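Local coordinates for protein putative sulfurtransferase dsrE (PDB 2HY5) that is a putative sulfurtransferase and sulfur carrier that could take part in the oxidation of intracellular sulfur, at residues 10-15 against 58-63; 4-9 against 38-43. All blocks are in the same frame, centred on the assembly; numbering follows the deposited sequence.

Contact 1. Residues 10-15 against 58-63; sequences GPYQHQ and RHIVNR
Tyr12 turns its ring anti to its carbonyl carbon (chi1 -57°), which sends the phenol hydroxyl across to the start of helix 60-71; Ile60, with CG1 likewise anti to the carbonyl carbon and the chain extended to CD1, comes from the opposite direction and lays that methyl over the ring. CD1 of Ile60 sits 3.5 Å from the centroid of the Tyr12 ring, almost on the ring normal, a CH-pi contact over the centre of the face. The same methyl also meets CB of Pro11 at 3.8 Å. The Arg58 side chain slides past the ring in the opposite direction, and Tyr12 CD2 lies over one face of the Arg58 guanidinium; the two planes stand 62° apart. At the far end of the ring, Tyr12 OH gives its proton to Arg58 O (2.9 Å), which lies near the ring plane, and accepts the amide of Ile60 N at 3.1 Å in a fairly straight bond (162°). A water adds a third bond, donating to Tyr12 OH while accepting Val61 N. Another water bridges Tyr12 O and Arg58 NH2, and that nitrogen also forms a salt bridge with Asp18 on helix 16-29. Ile20 of the DsrF chain packs on Tyr12 as well. Since His59 is the N-cap, Ile60 N and Val61 N belong to the first turn, whose amides lack carbonyl partners within the helix; the buried hydroxyl, with one bond given and two accepted, caters for these two amides, one directly and one through water, and ties loop 10-15 to the helix start.

Contact 2. Residues 4-9 against 38-43; sequences ALQINE and FFYHDG
Strands 2-7 and 33-39, adjacent inner strands of the parallel sheet, run side by side here and carry on into the loops at their C-terminal ends. Their backbones are joined by the hydrogen bonds Phe38 N to Leu5 O (2.7 Å, practically straight), Ile7 N to Phe38 O (2.9 Å) and Tyr40 N to Ile7 O (3.0 Å). Gln6 pairs with Phe38 and Ile7 with Phe39. On the face carrying Ile7 and Phe39 the two side chains point the same way, and Ile7 CD1 reaches Phe39 CE2 at 3.4 Å; Ala20 of helix 16-29 also touches Ile7. That helix links the two strands in a beta-alpha-beta crossover, and the loops at the strand ends lie close to the probable active site: the side chain of Tyr40 approaches that of Cys78, by similarity the cysteine that carries the persulfide. Gln6, its CG anti to the backbone N (chi1 -171°) and the chain extended beyond, runs to Asn8, where NE2 donates to a lone pair of OD1 in the carbonyl plane (2.8 Å). Asn8 CB and CG in turn meet the edge of the His41 ring, with CB 3.4 Å from CD2 and the amide turned 84° to the ring. An alanine in place of Asn8 would probably leave Gln6 NE2 without this acceptor and His41 CD2 without the amide that lies against it beyond CB. Over one face of that imidazole lies Tyr40 CD2, 3.4 Å above the plane. His41 ND1 is hydrogen-bonded to the carboxylate of Glu24 of the DsrF chain, whose backbone carbonyl is hydrogen-bonded to Tyr40 OH.

From the N terminus, strand 2-7 leads through residues 4-9 of contact 2 straight into residues 10-15 of contact 1, before helix 16-29 carries the chain back to strand 33-39. At 38-43 contact 2 closes that first crossover. The chain then makes a long excursion and returns at 58-63, where contact 1 closes the larger loop. The segments alternate, so the two closures cross instead of nesting. Contact 2 ties two adjacent inner strands together; contact 1 ties the loop leaving the first of them to the start of helix 60-71, which follows strand 33-39. They touch where Gly10 N packs on Asp42 CB at 3.6 Å, and both reach the second DsrE subunit.

Contact 1. Residues 10-15 against 58-63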
loop_
_atom_site.group_PDB
_atom_site.type_symbol
_atom_site.label_atom_id
_atom_site.label_comp_id
_atom_site.label_asym_id
_atom_site.label_seq_id
_atom_site.Cartn_x
_atom_site.Cartn_y
_atom_site.Cartn_z
ATOM N N GLY A 10 -3.484 7.086 5.008
ATOM C CA GLY A 10 -4.397 7.193 6.126
ATOM C C GLY A 10 -3.762 6.778 7.439
ATOM O O GLY A 10 -2.734 6.093 7.456
ATOM N N PRO A 11 -4.363 7.180 8.567
ATOM C CA PRO A 11 -3.855 6.847 9.898
ATOM C C PRO A 11 -3.931 5.349 10.194
ATOM O O PRO A 11 -4.858 4.665 9.758
ATOM C CB PRO A 11 -4.748 7.673 10.819
ATOM C CG PRO A 11 -6.058 7.679 10.079
ATOM C CD PRO A 11 -5.634 7.925 8.654
ATOM N N TYR A 12 -2.933 4.859 10.925
ATOM C CA TYR A 12 -2.831 3.461 11.343
ATOM C C TYR A 12 -2.506 2.446 10.254
ATOM O O TYR A 12 -1.629 1.607 10.446
ATOM C CB TYR A 12 -4.108 3.029 12.082
ATOM C CG TYR A 12 -4.423 3.901 13.282
ATOM C CD1 TYR A 12 -5.393 4.895 13.206
ATOM C CD2 TYR A 12 -3.699 3.777 14.467
ATOM C CE1 TYR A 12 -5.636 5.755 14.281
ATOM C CE2 TYR A 12 -3.928 4.626 15.548
ATOM C CZ TYR A 12 -4.898 5.613 15.446
ATOM O OH TYR A 12 -5.127 6.466 16.497
ATOM N N GLN A 13 -3.196 2.520 9.118
ATOM C CA GLN A 13 -2.960 1.577 8.022
ATOM C C GLN A 13 -1.489 1.567 7.615
ATOM O O GLN A 13 -0.916 0.514 7.362
ATOM C CB GLN A 13 -3.820 1.940 6.809
ATOM C CG GLN A 13 -3.731 0.934 5.655
ATOM C CD GLN A 13 -4.760 -0.180 5.746
ATOM O OE1 GLN A 13 -5.446 -0.336 6.757
ATOM N NE2 GLN A 13 -4.874 -0.961 4.678
ATOM N N HIS A 14 -0.893 2.752 7.534
ATOM C CA HIS A 14 0.515 2.895 7.175
ATOM C C HIS A 14 1.203 3.778 8.207
ATOM O O HIS A 14 0.578 4.665 8.794
ATOM C CB HIS A 14 0.658 3.525 5.787
ATOM C CG HIS A 14 0.158 2.658 4.674
ATOM N ND1 HIS A 14 -1.140 2.704 4.214
ATOM C CD2 HIS A 14 0.786 1.716 3.926
ATOM C CE1 HIS A 14 -1.293 1.834 3.232
ATOM N NE2 HIS A 14 -0.138 1.222 3.037
ATOM N N GLN A 15 2.492 3.543 8.429
ATOM C CA GLN A 15 3.242 4.316 9.416
ATOM C C GLN A 15 3.519 5.758 8.990
ATOM O O GLN A 15 3.925 6.582 9.809
ATOM C CB GLN A 15 4.565 3.612 9.718
ATOM C CG GLN A 15 5.303 4.183 10.922
ATOM C CD GLN A 15 6.633 3.504 11.160
ATOM O OE1 GLN A 15 6.914 2.439 10.604
ATOM N NE2 GLN A 15 7.460 4.113 12.004
ATOM N N ARG A 58 -1.464 5.366 20.756
ATOM C CA ARG A 58 -1.608 6.752 20.341
ATOM C C ARG A 58 -2.866 7.063 19.537
ATOM O O ARG A 58 -3.384 6.228 18.792
ATOM C CB ARG A 58 -0.363 7.211 19.563
ATOM C CG ARG A 58 -0.352 6.910 18.065
ATOM C CD ARG A 58 -0.217 5.432 17.755
ATOM N NE ARG A 58 -0.008 5.201 16.327
ATOM C CZ ARG A 58 -0.141 4.020 15.729
ATOM N NH1 ARG A 58 -0.488 2.952 16.435
ATOM N NH2 ARG A 58 0.071 3.909 14.424
ATOM N N HIS A 59 -3.347 8.288 19.721
ATOM C CA HIS A 59 -4.525 8.799 19.037
ATOM C C HIS A 59 -3.935 9.733 17.986
ATOM O O HIS A 59 -3.654 10.896 18.258
ATOM C CB HIS A 59 -5.401 9.584 20.021
ATOM C CG HIS A 59 -6.779 9.871 19.511
ATOM N ND1 HIS A 59 -7.017 10.526 18.322
ATOM C CD2 HIS A 59 -7.998 9.601 20.039
ATOM C CE1 HIS A 59 -8.320 10.647 18.139
ATOM N NE2 HIS A 59 -8.937 10.093 19.169
ATOM N N ILE A 60 -3.725 9.207 16.789
ATOM C CA ILE A 60 -3.124 9.983 15.717
ATOM C C ILE A 60 -3.768 11.335 15.422
ATOM O O ILE A 60 -3.076 12.348 15.329
ATOM C CB ILE A 60 -3.075 9.156 14.424
ATOM C CG1 ILE A 60 -2.187 7.928 14.647
ATOM C CG2 ILE A 60 -2.556 10.011 13.280
ATOM C CD1 ILE A 60 -2.114 6.980 13.461
ATOM N N VAL A 61 -5.085 11.363 15.272
ATOM C CA VAL A 61 -5.747 12.621 14.966
ATOM C C VAL A 61 -5.588 13.653 16.071
ATOM O O VAL A 61 -5.208 14.792 15.800
ATOM C CB VAL A 61 -7.245 12.412 14.686
ATOM C CG1 VAL A 61 -7.896 13.746 14.313
ATOM C CG2 VAL A 61 -7.414 11.403 13.553
ATOM N N ASN A 62 -5.877 13.266 17.311
ATOM C CA ASN A 62 -5.764 14.204 18.422
ATOM C C ASN A 62 -4.333 14.655 18.652
ATOM O O ASN A 62 -4.091 15.794 19.041
ATOM C CB ASN A 62 -6.327 13.598 19.710
ATOM C CG ASN A 62 -7.841 13.530 19.700
ATOM O OD1 ASN A 62 -8.496 14.190 18.893
ATOM N ND2 ASN A 62 -8.406 12.741 20.605
ATOM N N ARG A 63 -3.391 13.753 18.407
ATOM C CA ARG A 63 -1.978 14.054 18.583
ATOM C C ARG A 63 -1.544 15.129 17.584
ATOM O O ARG A 63 -0.810 16.053 17.934
ATOM C CB ARG A 63 -1.167 12.778 18.396
ATOM C CG ARG A 63 0.303 12.926 18.694
ATOM C CD ARG A 63 1.042 11.665 18.280
ATOM N NE ARG A 63 1.371 10.814 19.416
ATOM C CZ ARG A 63 2.066 9.685 19.315
ATOM N NH1 ARG A 63 2.494 9.280 18.125
ATOM N NH2 ARG A 63 2.346 8.971 20.400
HETATM O O HOH W 1 -6.922 8.905 15.683
HETATM O O HOH W 2 -0.496 1.356 12.996
#

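Contact 2. Residues 4-9 against 38-43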
loop_
_atom_site.group_PDB
_atom_site.type_symbol
_atom_site.label_atom_id
_atom_site.label_comp_id
_atom_site.label_asym_id
_atom_site.label_seq_id
_atom_site.Cartn_x
_atom_site.Cartn_y
_atom_site.Cartn_z
ATOM N N ALA A 4 7.804 21.948 4.278
ATOM C CA ALA A 4 6.482 21.699 3.729
ATOM C C ALA A 4 6.396 20.183 3.880
ATOM O O ALA A 4 7.243 19.464 3.351
ATOM C CB ALA A 4 6.419 22.093 2.260
ATOM N N LEU A 5 5.411 19.694 4.628
ATOM C CA LEU A 5 5.270 18.251 4.818
ATOM C C LEU A 5 4.033 17.735 4.100
ATOM O O LEU A 5 2.963 18.325 4.194
ATOM C CB LEU A 5 5.167 17.907 6.307
ATOM C CG LEU A 5 6.301 18.387 7.216
ATOM C CD1 LEU A 5 6.076 17.847 8.620
ATOM C CD2 LEU A 5 7.648 17.925 6.681
ATOM N N GLN A 6 4.192 16.627 3.386
ATOM C CA GLN A 6 3.101 16.017 2.643
ATOM C C GLN A 6 2.903 14.604 3.186
ATOM O O GLN A 6 3.869 13.853 3.318
ATOM C CB GLN A 6 3.455 15.963 1.153
ATOM C CG GLN A 6 2.304 15.542 0.241
ATOM C CD GLN A 6 2.758 15.339 -1.197
ATOM O OE1 GLN A 6 3.559 16.114 -1.724
ATOM N NE2 GLN A 6 2.213 14.315 -1.852
ATOM N N ILE A 7 1.660 14.259 3.516
ATOM C CA ILE A 7 1.334 12.935 4.041
ATOM C C ILE A 7 0.312 12.312 3.092
ATOM O O ILE A 7 -0.767 12.868 2.887
ATOM C CB ILE A 7 0.769 13.046 5.474
ATOM C CG1 ILE A 7 1.834 13.677 6.382
ATOM C CG2 ILE A 7 0.378 11.668 6.004
ATOM C CD1 ILE A 7 1.352 14.022 7.761
ATOM N N ASN A 8 0.660 11.159 2.520
ATOM C CA ASN A 8 -0.188 10.492 1.531
ATOM C C ASN A 8 -1.001 9.287 1.966
ATOM O O ASN A 8 -1.749 8.732 1.157
ATOM C CB ASN A 8 0.654 10.038 0.336
ATOM C CG ASN A 8 1.466 11.159 -0.276
ATOM O OD1 ASN A 8 1.069 12.322 -0.247
ATOM N ND2 ASN A 8 2.599 10.806 -0.866
ATOM N N GLU A 9 -0.865 8.867 3.215
ATOM C CA GLU A 9 -1.591 7.690 3.664
ATOM C C GLU A 9 -2.465 7.929 4.874
ATOM O O GLU A 9 -2.214 8.831 5.672
ATOM C CB GLU A 9 -0.604 6.569 3.976
ATOM C CG GLU A 9 0.365 6.278 2.853
ATOM C CD GLU A 9 -0.330 5.954 1.543
ATOM O OE1 GLU A 9 -1.419 5.343 1.581
ATOM O OE2 GLU A 9 0.225 6.294 0.475
ATOM N N PHE A 38 0.404 19.168 4.622
ATOM C CA PHE A 38 -0.620 18.904 3.627
ATOM C C PHE A 38 -0.962 17.424 3.510
ATOM O O PHE A 38 -0.082 16.591 3.308
ATOM C CB PHE A 38 -0.156 19.447 2.273
ATOM C CG PHE A 38 -1.241 19.511 1.244
ATOM C CD1 PHE A 38 -1.596 18.383 0.513
ATOM C CD2 PHE A 38 -1.935 20.697 1.029
ATOM C CE1 PHE A 38 -2.628 18.435 -0.420
ATOM C CE2 PHE A 38 -2.970 20.763 0.100
ATOM C CZ PHE A 38 -3.320 19.630 -0.627
ATOM N N PHE A 39 -2.245 17.108 3.654
ATOM C CA PHE A 39 -2.700 15.727 3.557
ATOM C C PHE A 39 -3.328 15.480 2.195
ATOM O O PHE A 39 -4.265 16.174 1.794
ATOM C CB PHE A 39 -3.697 15.414 4.677
ATOM C CG PHE A 39 -3.125 15.580 6.056
ATOM C CD1 PHE A 39 -3.146 16.817 6.691
ATOM C CD2 PHE A 39 -2.531 14.509 6.706
ATOM C CE1 PHE A 39 -2.587 16.980 7.961
ATOM C CE2 PHE A 39 -1.972 14.661 7.972
ATOM C CZ PHE A 39 -1.998 15.899 8.597
ATOM N N TYR A 40 -2.797 14.488 1.483
ATOM C CA TYR A 40 -3.270 14.145 0.145
ATOM C C TYR A 40 -3.546 12.641 0.058
ATOM O O TYR A 40 -3.136 11.886 0.936
ATOM C CB TYR A 40 -2.218 14.554 -0.892
ATOM C CG TYR A 40 -2.738 14.616 -2.307
ATOM C CD1 TYR A 40 -3.987 15.178 -2.586
ATOM C CD2 TYR A 40 -1.978 14.139 -3.374
ATOM C CE1 TYR A 40 -4.464 15.260 -3.889
ATOM C CE2 TYR A 40 -2.447 14.222 -4.685
ATOM C CZ TYR A 40 -3.690 14.782 -4.934
ATOM O OH TYR A 40 -4.168 14.872 -6.223
ATOM N N HIS A 41 -4.226 12.210 -1.002
ATOM C CA HIS A 41 -4.580 10.794 -1.163
ATOM C C HIS A 41 -5.312 10.363 0.117
ATOM O O HIS A 41 -6.048 11.153 0.705
ATOM C CB HIS A 41 -3.329 9.924 -1.355
ATOM C CG HIS A 41 -2.449 10.345 -2.493
ATOM N ND1 HIS A 41 -2.879 10.382 -3.802
ATOM C CD2 HIS A 41 -1.142 10.704 -2.519
ATOM C CE1 HIS A 41 -1.879 10.743 -4.584
ATOM N NE2 HIS A 41 -0.812 10.944 -3.830
ATOM N N ASP A 42 -5.108 9.120 0.550
ATOM C CA ASP A 42 -5.742 8.625 1.775
ATOM C C ASP A 42 -5.283 9.424 2.992
ATOM O O ASP A 42 -5.825 9.274 4.086
ATOM C CB ASP A 42 -5.419 7.144 1.991
ATOM C CG ASP A 42 -6.445 6.221 1.362
ATOM O OD1 ASP A 42 -7.391 6.723 0.715
ATOM O OD2 ASP A 42 -6.304 4.988 1.517
ATOM N N GLY A 43 -4.279 10.272 2.794
ATOM C CA GLY A 43 -3.781 11.094 3.879
ATOM C C GLY A 43 -4.868 11.983 4.455
ATOM O O GLY A 43 -4.814 12.355 5.626
#